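Local coordinates for protein glycerol trinitrate reductase (Agrobacterium tumefaciens, PDB 5EPD) that probably reduces glycerol trinitrate as an FMN-dependent oxidoreductase of the Old Yellow Enzyme family, captured here in a flavin-free form, at residues A[47-51]-A[369-373]; A[248-252]-A[298-303]; A[141-145]-A[210-214]. One frame throughout, in Å; residues are numbered along the deposited sequence.

In the fold
All three contacts belong to one eight-stranded TIM barrel. Contact 1 joins the loop after the first barrel strand (41-43) to the C-terminal tail, bracketing the other two in sequence. Contact 3 comes next, tying the excursion between strands 117-122 and 193-196 to the loop behind helix 202-207. It closes before contact 2 opens, where the end of strand 245-249 meets the start of helix 300-306. Centres of contacts 1 and 2 lie about 31 Å apart, on opposite sides of the chain's centre; the centre of contact 3 is about 33 Å from that of contact 1 and about 22 Å from that of contact 2. Tail, strand end and outer loops are thus fastened at three separate places.

Contact 1. Residues A[47-51]-A[369-373]; sequences TRNRA and AAGYT
One face of the Tyr-372 ring carries Arg-50, while the guanidinium of Arg-48 arrives at the ring's edge, nearly upright to it with planes 81° apart; the ring also stacks with that of Tyr-64. The Arg-50 group lies almost flat on the tyrosine, planes 8° apart and centres offset to 4.6 Å: CD sits over the middle of the ring in a CH-pi contact, 3.5 Å from the centroid, while NE comes 3.5 Å from Tyr-372 CG. Arg-50 owes this reach to a chain extended from CG to NE. Over one face of the Arg-48 guanidinium stands Tyr-372, its CD1 3.8 Å from NH1, and Gly-371 O and a water lie at the edge. Arg-48 NH2 donates 2.7 Å to Gly-371 O, a bent bond that stays in the guanidinium plane. The water accepts from Arg-48 NH1 at 2.8 Å and donates to Tyr-372 O at 2.6 Å, adding a bridge to the tail backbone.

In the TIM barrel, 47-51 belongs to the loop leaving the first strand, 41-43, and 369-373 to the tail beyond helix 346-352; two arginines thus hold this part of the C-terminal tail against that loop. Arg-48 NE and Arg-50 NH2 both donate to Ile-364 O, and Arg-50 NE to Ser-368 O, so the tail holds these cations by several carbonyls. Tyr-372 OH bonds to Thr-61 OG1. Within the tail, Ala-369 O accepts from Tyr-372 N and Thr-373 N, both at 3.0 Å, closing the turn that presents Gly-371 O to Arg-48.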
loop_
_atom_site.group_PDB
_atom_site.type_symbol
_atom_site.label_atom_id
_atom_site.label_comp_id
_atom_site.label_asym_id
_atom_site.label_seq_id
_atom_site.Cartn_x
_atom_site.Cartn_y
_atom_site.Cartn_z
ATOM N N THR A 47 -0.063 1.250 8.037
ATOM C CA THR A 47 -0.674 0.315 8.938
ATOM C C THR A 47 -0.828 0.889 10.353
ATOM O O THR A 47 0.161 1.388 10.955
ATOM C CB THR A 47 0.164 -0.968 9.030
ATOM O OG1 THR A 47 0.299 -1.571 7.730
ATOM C CG2 THR A 47 -0.500 -1.930 9.977
ATOM N N ARG A 48 -2.051 0.762 10.898
ATOM C CA ARG A 48 -2.403 1.253 12.267
ATOM C C ARG A 48 -2.950 0.186 13.253
ATOM O O ARG A 48 -3.031 0.442 14.451
ATOM C CB ARG A 48 -3.414 2.423 12.169
ATOM C CG ARG A 48 -3.020 3.567 11.232
ATOM C CD ARG A 48 -1.590 4.058 11.438
ATOM N NE ARG A 48 -1.371 4.499 12.813
ATOM C CZ ARG A 48 -1.611 5.732 13.247
ATOM N NH1 ARG A 48 -2.070 6.657 12.405
ATOM N NH2 ARG A 48 -1.389 6.052 14.531
ATOM N N ASN A 49 -3.332 -0.990 12.755
ATOM C CA ASN A 49 -3.768 -2.118 13.619
ATOM C C ASN A 49 -4.885 -1.739 14.609
ATOM O O ASN A 49 -4.772 -1.949 15.835
ATOM C CB ASN A 49 -2.581 -2.728 14.367
ATOM C CG ASN A 49 -1.356 -2.902 13.485
ATOM O OD1 ASN A 49 -0.513 -1.997 13.424
ATOM N ND2 ASN A 49 -1.229 -4.065 12.812
ATOM N N ARG A 50 -5.949 -1.148 14.068
ATOM C CA ARG A 50 -7.106 -0.693 14.866
ATOM C C ARG A 50 -8.442 -1.116 14.201
ATOM O O ARG A 50 -9.465 -0.419 14.295
ATOM C CB ARG A 50 -7.043 0.827 15.045
ATOM C CG ARG A 50 -6.033 1.339 16.065
ATOM C CD ARG A 50 -5.916 2.847 15.869
ATOM N NE ARG A 50 -5.143 3.542 16.902
ATOM C CZ ARG A 50 -3.820 3.696 16.916
ATOM N NH1 ARG A 50 -3.253 4.355 17.915
ATOM N NH2 ARG A 50 -3.052 3.186 15.965
ATOM N N ALA A 51 -8.424 -2.245 13.497
ATOM C CA ALA A 51 -9.652 -2.777 12.915
ATOM C C ALA A 51 -10.379 -3.498 14.038
ATOM O O ALA A 51 -9.737 -3.973 14.988
ATOM C CB ALA A 51 -9.346 -3.739 11.773
ATOM N N ALA A 369 -7.896 5.964 20.236
ATOM C CA ALA A 369 -7.848 7.320 19.711
ATOM C C ALA A 369 -6.494 7.989 19.925
ATOM O O ALA A 369 -6.044 8.707 19.064
ATOM C CB ALA A 369 -8.940 8.162 20.347
ATOM N N ALA A 370 -5.856 7.778 21.069
ATOM C CA ALA A 370 -4.635 8.503 21.363
ATOM C C ALA A 370 -3.479 8.077 20.448
ATOM O O ALA A 370 -3.123 6.893 20.356
ATOM C CB ALA A 370 -4.253 8.333 22.819
ATOM N N GLY A 371 -2.886 9.060 19.791
ATOM C CA GLY A 371 -1.834 8.827 18.784
ATOM C C GLY A 371 -2.382 8.399 17.431
ATOM O O GLY A 371 -1.638 7.830 16.612
ATOM N N TYR A 372 -3.683 8.656 17.237
ATOM C CA TYR A 372 -4.459 8.264 16.052
ATOM C C TYR A 372 -5.246 9.507 15.567
ATOM O O TYR A 372 -4.857 10.170 14.565
ATOM C CB TYR A 372 -5.398 7.086 16.398
ATOM C CG TYR A 372 -6.145 6.407 15.212
ATOM C CD1 TYR A 372 -5.464 5.977 14.086
ATOM C CD2 TYR A 372 -7.533 6.139 15.276
ATOM C CE1 TYR A 372 -6.127 5.349 13.035
ATOM C CE2 TYR A 372 -8.201 5.514 14.228
ATOM C CZ TYR A 372 -7.487 5.116 13.107
ATOM O OH TYR A 372 -8.112 4.486 12.040
ATOM N N THR A 373 -6.316 9.839 16.299
ATOM C CA THR A 373 -7.225 10.922 15.937
ATOM C C THR A 373 -7.125 12.116 16.878
ATOM O O THR A 373 -7.887 13.060 16.739
ATOM C CB THR A 373 -8.680 10.443 15.950
ATOM O OG1 THR A 373 -8.930 9.721 17.166
ATOM C CG2 THR A 373 -8.955 9.553 14.771
HETATM O O HOH W 1 -2.691 9.264 13.343
#

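Contact 2. Residues A[248-252]-A[298-303]; sequences RISPV and FDYGSL
Pro-251 and Val-252, just past the end of barrel strand 245-249, press against Phe-298 and Tyr-300 at the head of helix 300-306. The fold is a TIM barrel, and the contact joins the exit of its fifth strand to the helix between the sixth and seventh; Val-284 of strand 281-284 touches Pro-251 and Tyr-300.

Aromatic contacts come first. Pro-251 CB lies over one face of the Phe-298 ring, offset toward the rim on the CZ side, with CB to CZ at 3.4 Å and CB 3.8 Å from the centroid; this is a CH-pi contact in which the two side chains cross at about a right angle. Within 298-303, Phe-298 CD2 sits over the centre of the Tyr-300 ring, so the phenylalanine links proline to tyrosine.

Aliphatic contacts continue the patch. On its buried side, Leu-303 CD1 approaches Pro-251 CG at 3.9 Å and meets Ile-249 CD1 tip to tip at 4.2 Å. At the exposed end, the Val-252 and Phe-298 side chains slide past each other in opposite directions; Val-252 CG2, placed anti to its own carbonyl carbon, thereby comes 3.6 Å from Phe-298 CB and 3.7 Å from Tyr-300 OH.

Polar interactions are few. Asp-299 is the N-cap of the helix: its OD1 accepts from Ser-302 N from above the carboxylate plane, while its backbone N bonds to Gln-264 OE1 of helix 263-276. A water spans the segments, lying in the plane of the Tyr-300 ring; it accepts from Val-252 N at 3.0 Å and is 2.9 Å from Tyr-300 OH.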
loop_
_atom_site.group_PDB
_atom_site.type_symbol
_atom_site.label_atom_id
_atom_site.label_comp_id
_atom_site.label_asym_id
_atom_site.label_seq_id
_atom_site.Cartn_x
_atom_site.Cartn_y
_atom_site.Cartn_z
ATOM N N ARG A 248 1.983 -0.426 -6.140
ATOM C CA ARG A 248 3.196 0.036 -5.434
ATOM C C ARG A 248 4.323 -0.990 -5.584
ATOM O O ARG A 248 4.064 -2.170 -5.425
ATOM C CB ARG A 248 2.896 0.220 -3.942
ATOM C CG ARG A 248 3.979 0.939 -3.148
ATOM C CD ARG A 248 3.561 1.198 -1.690
ATOM N NE ARG A 248 3.937 2.547 -1.233
ATOM C CZ ARG A 248 4.238 2.885 0.026
ATOM N NH1 ARG A 248 4.235 1.974 0.987
ATOM N NH2 ARG A 248 4.563 4.152 0.331
ATOM N N ILE A 249 5.556 -0.531 -5.857
ATOM C CA ILE A 249 6.759 -1.372 -5.874
ATOM C C ILE A 249 7.917 -0.715 -5.126
ATOM O O ILE A 249 7.967 0.499 -4.958
ATOM C CB ILE A 249 7.264 -1.663 -7.311
ATOM C CG1 ILE A 249 7.675 -0.357 -8.003
ATOM C CG2 ILE A 249 6.182 -2.390 -8.098
ATOM C CD1 ILE A 249 8.170 -0.475 -9.429
ATOM N N SER A 250 8.863 -1.539 -4.724
ATOM C CA SER A 250 10.028 -1.105 -3.973
ATOM C C SER A 250 11.250 -1.875 -4.501
ATOM O O SER A 250 11.644 -2.897 -3.902
ATOM C CB SER A 250 9.814 -1.429 -2.484
ATOM O OG SER A 250 9.629 -2.835 -2.262
ATOM N N PRO A 251 11.822 -1.433 -5.647
ATOM C CA PRO A 251 12.924 -2.145 -6.314
ATOM C C PRO A 251 14.096 -2.511 -5.402
ATOM O O PRO A 251 14.576 -3.652 -5.440
ATOM C CB PRO A 251 13.385 -1.142 -7.379
ATOM C CG PRO A 251 12.149 -0.398 -7.718
ATOM C CD PRO A 251 11.418 -0.233 -6.411
ATOM N N VAL A 252 14.538 -1.552 -4.590
ATOM C CA VAL A 252 15.664 -1.737 -3.700
ATOM C C VAL A 252 15.180 -2.043 -2.288
ATOM O O VAL A 252 14.612 -1.200 -1.620
ATOM C CB VAL A 252 16.548 -0.484 -3.693
ATOM C CG1 VAL A 252 17.810 -0.731 -2.879
ATOM C CG2 VAL A 252 16.911 -0.088 -5.121
ATOM N N PHE A 298 20.623 2.481 -7.874
ATOM C CA PHE A 298 19.465 2.175 -8.739
ATOM C C PHE A 298 19.049 3.338 -9.650
ATOM O O PHE A 298 19.142 4.498 -9.262
ATOM C CB PHE A 298 18.265 1.743 -7.868
ATOM C CG PHE A 298 17.120 1.132 -8.652
ATOM C CD1 PHE A 298 17.092 -0.237 -8.929
ATOM C CD2 PHE A 298 16.067 1.929 -9.125
ATOM C CE1 PHE A 298 16.042 -0.790 -9.662
ATOM C CE2 PHE A 298 15.024 1.378 -9.866
ATOM C CZ PHE A 298 15.013 0.014 -10.136
ATOM N N ASP A 299 18.563 3.017 -10.858
ATOM C CA ASP A 299 18.093 4.033 -11.836
ATOM C C ASP A 299 16.571 4.116 -11.926
ATOM O O ASP A 299 15.949 3.372 -12.683
ATOM C CB ASP A 299 18.650 3.763 -13.252
ATOM C CG ASP A 299 18.218 4.834 -14.280
ATOM O OD1 ASP A 299 17.427 5.731 -13.944
ATOM O OD2 ASP A 299 18.659 4.779 -15.446
ATOM N N TYR A 300 15.982 5.056 -11.182
ATOM C CA TYR A 300 14.536 5.241 -11.189
ATOM C C TYR A 300 14.067 5.927 -12.467
ATOM O O TYR A 300 12.909 5.774 -12.874
ATOM C CB TYR A 300 14.081 6.022 -9.940
ATOM C CG TYR A 300 14.353 5.276 -8.640
ATOM C CD1 TYR A 300 13.474 4.292 -8.159
ATOM C CD2 TYR A 300 15.499 5.544 -7.905
ATOM C CE1 TYR A 300 13.747 3.590 -6.996
ATOM C CE2 TYR A 300 15.777 4.856 -6.733
ATOM C CZ TYR A 300 14.905 3.887 -6.283
ATOM O OH TYR A 300 15.226 3.232 -5.115
ATOM N N GLY A 301 14.970 6.684 -13.096
ATOM C CA GLY A 301 14.685 7.377 -14.351
ATOM C C GLY A 301 14.312 6.393 -15.448
ATOM O O GLY A 301 13.475 6.709 -16.312
ATOM N N SER A 302 14.925 5.198 -15.402
ATOM C CA SER A 302 14.570 4.108 -16.298
ATOM C C SER A 302 13.095 3.781 -16.152
ATOM O O SER A 302 12.382 3.724 -17.149
ATOM C CB SER A 302 15.423 2.856 -16.007
ATOM O OG SER A 302 15.038 1.732 -16.812
ATOM N N LEU A 303 12.651 3.574 -14.907
ATOM C CA LEU A 303 11.260 3.175 -14.619
ATOM C C LEU A 303 10.288 4.274 -15.002
ATOM O O LEU A 303 9.229 4.026 -15.625
ATOM C CB LEU A 303 11.067 2.846 -13.124
ATOM C CG LEU A 303 11.968 1.775 -12.487
ATOM C CD1 LEU A 303 11.462 1.460 -11.096
ATOM C CD2 LEU A 303 12.045 0.521 -13.345
HETATM O O HOH W 2 13.408 1.155 -4.252
#

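Contact 3. Residues A[141-145]-A[210-214]; sequences APSAI and GANMR
Arg-214 lies along the carbonyl of Pro-142, joining two loops of the TIM barrel: 141-145, in the long excursion between the third and fourth strands, and 210-214, behind helix 202-207, which follows the fourth strand. From CB the arginine chain first runs past the carbonyl, CG lying 3.2 Å from Pro-142 O. CD lies 3.5 Å from Pro-142 O and 3.9 Å from Pro-142 CB. A bend at chi3 (82°) brings NH1 back to the carbonyl oxygen, where it donates 2.7 Å to Pro-142 O. That bond lies in the carbonyl plane on a lone pair, though the oxygen sits 17° out of the guanidinium plane. NH1 also donates to Leu-166 O, and NH2 forms a salt bridge with Asp-216, so Pro-142 O, Leu-166 O and Asp-216 together hold the guanidinium.

The root of the arginine is fixed as well: its backbone N donates to Asn-212 OD1, forming an Asx turn, while Asn-212 ND2 is held by the carbonyls of Tyr-218 and Phe-206. The turn places Met-213 N, the intervening amide, opposite Ser-143 OG, which accepts from it at 2.7 Å. Ser-143 OG stands beside its own backbone N (chi1 -54°), putting it within reach of that amide.

Ala-211 O has several neighbours. Pro-142 CG and Ser-143 CB both approach it at 3.6 Å, and a water donates to it and to Ser-143 O, bridging the two backbones. At the more exposed end, Ile-145 and Met-213 cross at about a right angle, with Ile-145 CD1 3.5 Å from Met-213 SD.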
loop_
_atom_site.group_PDB
_atom_site.type_symbol
_atom_site.label_atom_id
_atom_site.label_comp_id
_atom_site.label_asym_id
_atom_site.label_seq_id
_atom_site.Cartn_x
_atom_site.Cartn_y
_atom_site.Cartn_z
ATOM N N ALA A 141 3.849 -18.761 0.598
ATOM C CA ALA A 141 4.997 -18.100 0.000
ATOM C C ALA A 141 5.374 -18.853 -1.281
ATOM O O ALA A 141 4.956 -20.007 -1.463
ATOM C CB ALA A 141 6.149 -18.132 0.987
ATOM N N PRO A 142 6.176 -18.225 -2.164
ATOM C CA PRO A 142 6.630 -18.948 -3.366
ATOM C C PRO A 142 7.548 -20.158 -3.041
ATOM O O PRO A 142 7.440 -21.199 -3.681
ATOM C CB PRO A 142 7.402 -17.869 -4.153
ATOM C CG PRO A 142 7.859 -16.885 -3.118
ATOM C CD PRO A 142 6.750 -16.868 -2.085
ATOM N N SER A 143 8.432 -20.001 -2.051
ATOM C CA SER A 143 9.334 -21.049 -1.605
ATOM C C SER A 143 9.294 -21.059 -0.088
ATOM O O SER A 143 8.999 -20.035 0.538
ATOM C CB SER A 143 10.748 -20.756 -2.091
ATOM O OG SER A 143 10.754 -20.553 -3.496
ATOM N N ALA A 144 9.564 -22.223 0.501
ATOM C CA ALA A 144 9.566 -22.399 1.963
ATOM C C ALA A 144 10.869 -21.852 2.574
ATOM O O ALA A 144 11.767 -22.607 2.932
ATOM C CB ALA A 144 9.371 -23.877 2.313
ATOM N N ILE A 145 10.980 -20.524 2.633
ATOM C CA ILE A 145 12.124 -19.845 3.246
ATOM C C ILE A 145 11.510 -18.793 4.163
ATOM O O ILE A 145 10.806 -17.897 3.696
ATOM C CB ILE A 145 13.026 -19.124 2.217
ATOM C CG1 ILE A 145 13.393 -20.035 1.039
ATOM C CG2 ILE A 145 14.283 -18.590 2.897
ATOM C CD1 ILE A 145 13.808 -19.296 -0.225
ATOM N N GLY A 210 15.881 -13.595 -3.953
ATOM C CA GLY A 210 16.228 -13.859 -2.561
ATOM C C GLY A 210 15.198 -14.714 -1.859
ATOM O O GLY A 210 15.524 -15.398 -0.903
ATOM N N ALA A 211 13.954 -14.668 -2.336
ATOM C CA ALA A 211 12.872 -15.439 -1.756
ATOM C C ALA A 211 12.168 -16.374 -2.718
ATOM O O ALA A 211 11.388 -17.219 -2.261
ATOM C CB ALA A 211 11.848 -14.495 -1.139
ATOM N N ASN A 212 12.368 -16.220 -4.026
ATOM C CA ASN A 212 11.728 -17.131 -4.974
ATOM C C ASN A 212 12.736 -18.130 -5.522
ATOM O O ASN A 212 13.513 -17.813 -6.434
ATOM C CB ASN A 212 11.042 -16.372 -6.112
ATOM C CG ASN A 212 10.236 -17.290 -7.026
ATOM O OD1 ASN A 212 10.461 -18.508 -7.095
ATOM N ND2 ASN A 212 9.297 -16.704 -7.741
ATOM N N MET A 213 12.716 -19.333 -4.955
ATOM C CA MET A 213 13.581 -20.420 -5.416
ATOM C C MET A 213 12.838 -21.442 -6.314
ATOM O O MET A 213 13.394 -22.467 -6.664
ATOM C CB MET A 213 14.286 -21.106 -4.214
ATOM C CG MET A 213 15.778 -20.759 -4.043
ATOM S SD MET A 213 16.221 -19.621 -2.690
ATOM C CE MET A 213 17.820 -18.988 -3.229
ATOM N N ARG A 214 11.614 -21.137 -6.737
ATOM C CA ARG A 214 10.850 -22.040 -7.591
ATOM C C ARG A 214 11.515 -22.325 -8.957
ATOM O O ARG A 214 12.275 -21.508 -9.508
ATOM C CB ARG A 214 9.472 -21.459 -7.874
ATOM C CG ARG A 214 8.610 -21.144 -6.660
ATOM C CD ARG A 214 7.379 -20.366 -7.101
ATOM N NE ARG A 214 6.348 -21.268 -7.618
ATOM C CZ ARG A 214 5.504 -21.968 -6.858
ATOM N NH1 ARG A 214 5.537 -21.859 -5.535
ATOM N NH2 ARG A 214 4.599 -22.759 -7.422
HETATM O O HOH W 3 9.394 -17.359 -0.105
#